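Local structure of 5-oxoprolinase subunit A (Thermus thermophilus, 2DFA) at residues F25-S30 and E231-V236. The protein probably catalyses the ATP-dependent cleavage of 5-oxoproline to L-glutamate, working in a complex with its partner subunits PxpB and PxpC. Residues are numbered along the deposited sequence; the frame is centred on the assembly and turned at random.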
loop_
_atom_site.group_PDB
_atom_site.type_symbol
_atom_site.label_atom_id
_atom_site.label_comp_id
_atom_site.label_asym_id
_atom_site.label_seq_id
_atom_site.Cartn_x
_atom_site.Cartn_y
_atom_site.Cartn_z
ATOM N N PHE A 25 5.757 -27.225 -6.668
ATOM C CA PHE A 25 7.219 -27.289 -6.656
ATOM C C PHE A 25 7.841 -28.652 -6.941
ATOM O O PHE A 25 8.861 -28.740 -7.623
ATOM C CB PHE A 25 7.759 -26.750 -5.332
ATOM C CG PHE A 25 7.864 -25.252 -5.288
ATOM C CD1 PHE A 25 6.785 -24.456 -5.659
ATOM C CD2 PHE A 25 9.034 -24.635 -4.862
ATOM C CE1 PHE A 25 6.873 -23.064 -5.604
ATOM C CE2 PHE A 25 9.130 -23.242 -4.804
ATOM C CZ PHE A 25 8.049 -22.458 -5.174
ATOM N N PRO A 26 7.250 -29.735 -6.419
ATOM C CA PRO A 26 7.847 -31.046 -6.693
ATOM C C PRO A 26 7.645 -31.517 -8.137
ATOM O O PRO A 26 8.185 -32.548 -8.543
ATOM C CB PRO A 26 7.156 -31.953 -5.677
ATOM C CG PRO A 26 5.791 -31.342 -5.568
ATOM C CD PRO A 26 6.100 -29.857 -5.505
ATOM N N LEU A 27 6.883 -30.750 -8.913
ATOM C CA LEU A 27 6.598 -31.106 -10.299
ATOM C C LEU A 27 7.331 -30.271 -11.351
ATOM O O LEU A 27 7.542 -30.731 -12.476
ATOM C CB LEU A 27 5.094 -30.994 -10.555
ATOM C CG LEU A 27 4.158 -31.710 -9.580
ATOM C CD1 LEU A 27 2.719 -31.330 -9.890
ATOM C CD2 LEU A 27 4.358 -33.216 -9.678
ATOM N N VAL A 28 7.718 -29.049 -10.999
ATOM C CA VAL A 28 8.385 -28.174 -11.963
ATOM C C VAL A 28 9.892 -28.094 -11.785
ATOM O O VAL A 28 10.418 -28.468 -10.738
ATOM C CB VAL A 28 7.802 -26.741 -11.889
ATOM C CG1 VAL A 28 6.300 -26.781 -12.124
ATOM C CG2 VAL A 28 8.098 -26.126 -10.535
ATOM N N SER A 29 10.588 -27.611 -12.810
ATOM C CA SER A 29 12.033 -27.465 -12.723
ATOM C C SER A 29 12.422 -26.013 -12.448
ATOM O O SER A 29 13.516 -25.751 -11.969
ATOM C CB SER A 29 12.724 -27.973 -13.999
ATOM O OG SER A 29 12.231 -27.333 -15.162
ATOM N N SER A 30 11.526 -25.073 -12.750
ATOM C CA SER A 30 11.793 -23.655 -12.496
ATOM C C SER A 30 10.520 -22.981 -11.989
ATOM O O SER A 30 9.413 -23.408 -12.309
ATOM C CB SER A 30 12.290 -22.930 -13.760
ATOM O OG SER A 30 13.594 -23.338 -14.139
ATOM N N GLU A 231 -2.843 -30.991 -10.829
ATOM C CA GLU A 231 -3.229 -32.123 -11.666
ATOM C C GLU A 231 -2.634 -32.003 -13.062
ATOM O O GLU A 231 -2.084 -32.967 -13.599
ATOM C CB GLU A 231 -4.754 -32.219 -11.770
ATOM C CG GLU A 231 -5.425 -32.828 -10.551
ATOM C CD GLU A 231 -6.941 -32.804 -10.647
ATOM O OE1 GLU A 231 -7.488 -33.336 -11.638
ATOM O OE2 GLU A 231 -7.584 -32.251 -9.727
ATOM N N VAL A 232 -2.752 -30.817 -13.652
ATOM C CA VAL A 232 -2.219 -30.580 -14.986
ATOM C C VAL A 232 -0.705 -30.746 -14.970
ATOM O O VAL A 232 -0.140 -31.448 -15.808
ATOM C CB VAL A 232 -2.558 -29.156 -15.486
ATOM C CG1 VAL A 232 -2.026 -28.960 -16.897
ATOM C CG2 VAL A 232 -4.062 -28.934 -15.445
ATOM N N ALA A 233 -0.055 -30.097 -14.010
ATOM C CA ALA A 233 1.396 -30.175 -13.883
ATOM C C ALA A 233 1.830 -31.630 -13.718
ATOM O O ALA A 233 2.815 -32.070 -14.311
ATOM C CB ALA A 233 1.860 -29.350 -12.688
ATOM N N ARG A 234 1.085 -32.368 -12.905
ATOM C CA ARG A 234 1.386 -33.773 -12.661
ATOM C C ARG A 234 1.303 -34.533 -13.980
ATOM O O ARG A 234 2.259 -35.194 -14.396
ATOM C CB ARG A 234 0.381 -34.356 -11.667
ATOM C CG ARG A 234 0.764 -35.715 -11.103
ATOM C CD ARG A 234 -0.369 -36.278 -10.254
ATOM N NE ARG A 234 -0.901 -35.282 -9.327
ATOM C CZ ARG A 234 -0.218 -34.756 -8.315
ATOM N NH1 ARG A 234 1.034 -35.130 -8.087
ATOM N NH2 ARG A 234 -0.787 -33.846 -7.534
ATOM N N ALA A 235 0.151 -34.425 -14.635
ATOM C CA ALA A 235 -0.081 -35.099 -15.904
ATOM C C ALA A 235 1.007 -34.777 -16.923
ATOM O O ALA A 235 1.518 -35.670 -17.597
ATOM C CB ALA A 235 -1.450 -34.708 -16.458
ATOM N N VAL A 236 1.366 -33.501 -17.029
ATOM C CA VAL A 236 2.385 -33.081 -17.982
ATOM C C VAL A 236 3.770 -33.645 -17.689
ATOM O O VAL A 236 4.431 -34.167 -18.587
ATOM C CB VAL A 236 2.483 -31.540 -18.058
ATOM C CG1 VAL A 236 3.609 -31.135 -18.997
ATOM C CG2 VAL A 236 1.164 -30.959 -18.542
#
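Leu27 meets Ala233 and Arg234 in a contact that shows how one branched side chain can join a loop to the flank of a helix. The apolar part is compact. CD1 of Leu27 lies 3.5 Å from CB of Ala233, methyl against methyl, and the same methyl sits 3.6 Å from the backbone N of Arg234, so it rests on the helix surface where one residue passes into the next. With CD1 anti to CA (chi2 173°), the leucine carries this methyl out to the helix. The backbones stay apart: Leu27 CA and Arg234 CA are separated by 6.3 Å.

The second branch deals with a polar neighbour. CD2 of Leu27 approaches the guanidinium of Arg234 at a slant, 4.2 Å from NH1, a loose van der Waals approach. Arg234 leaves the helix with CG anti to its backbone N (chi1 -167°), runs on extended through chi2 and then bends at chi3, -47°, which brings the guanidinium beside the leucine.

Polar links come from residues outside the pair. The O of Leu27 accepts a weak hydrogen bond from NH1 of Arg237, further along helix 229-241, and Ser29 and Ser30 both bind Asp4 of strand 2-9 through their hydroxyls. The loop is thus hydrogen-bonded to strand 2-9, while the helix packs on that strand through Val236 against Leu5.

This is plain packing in an alpha/beta fold built on a parallel sheet, between the loop leading from helix 21-24 into strand 30-34 and helix 229-241. Exposed Arg234 borders it. Because the two segments meet through van der Waals contacts without a directional bond, the polar fixing of the loop depends on its bonds to neighbouring residues.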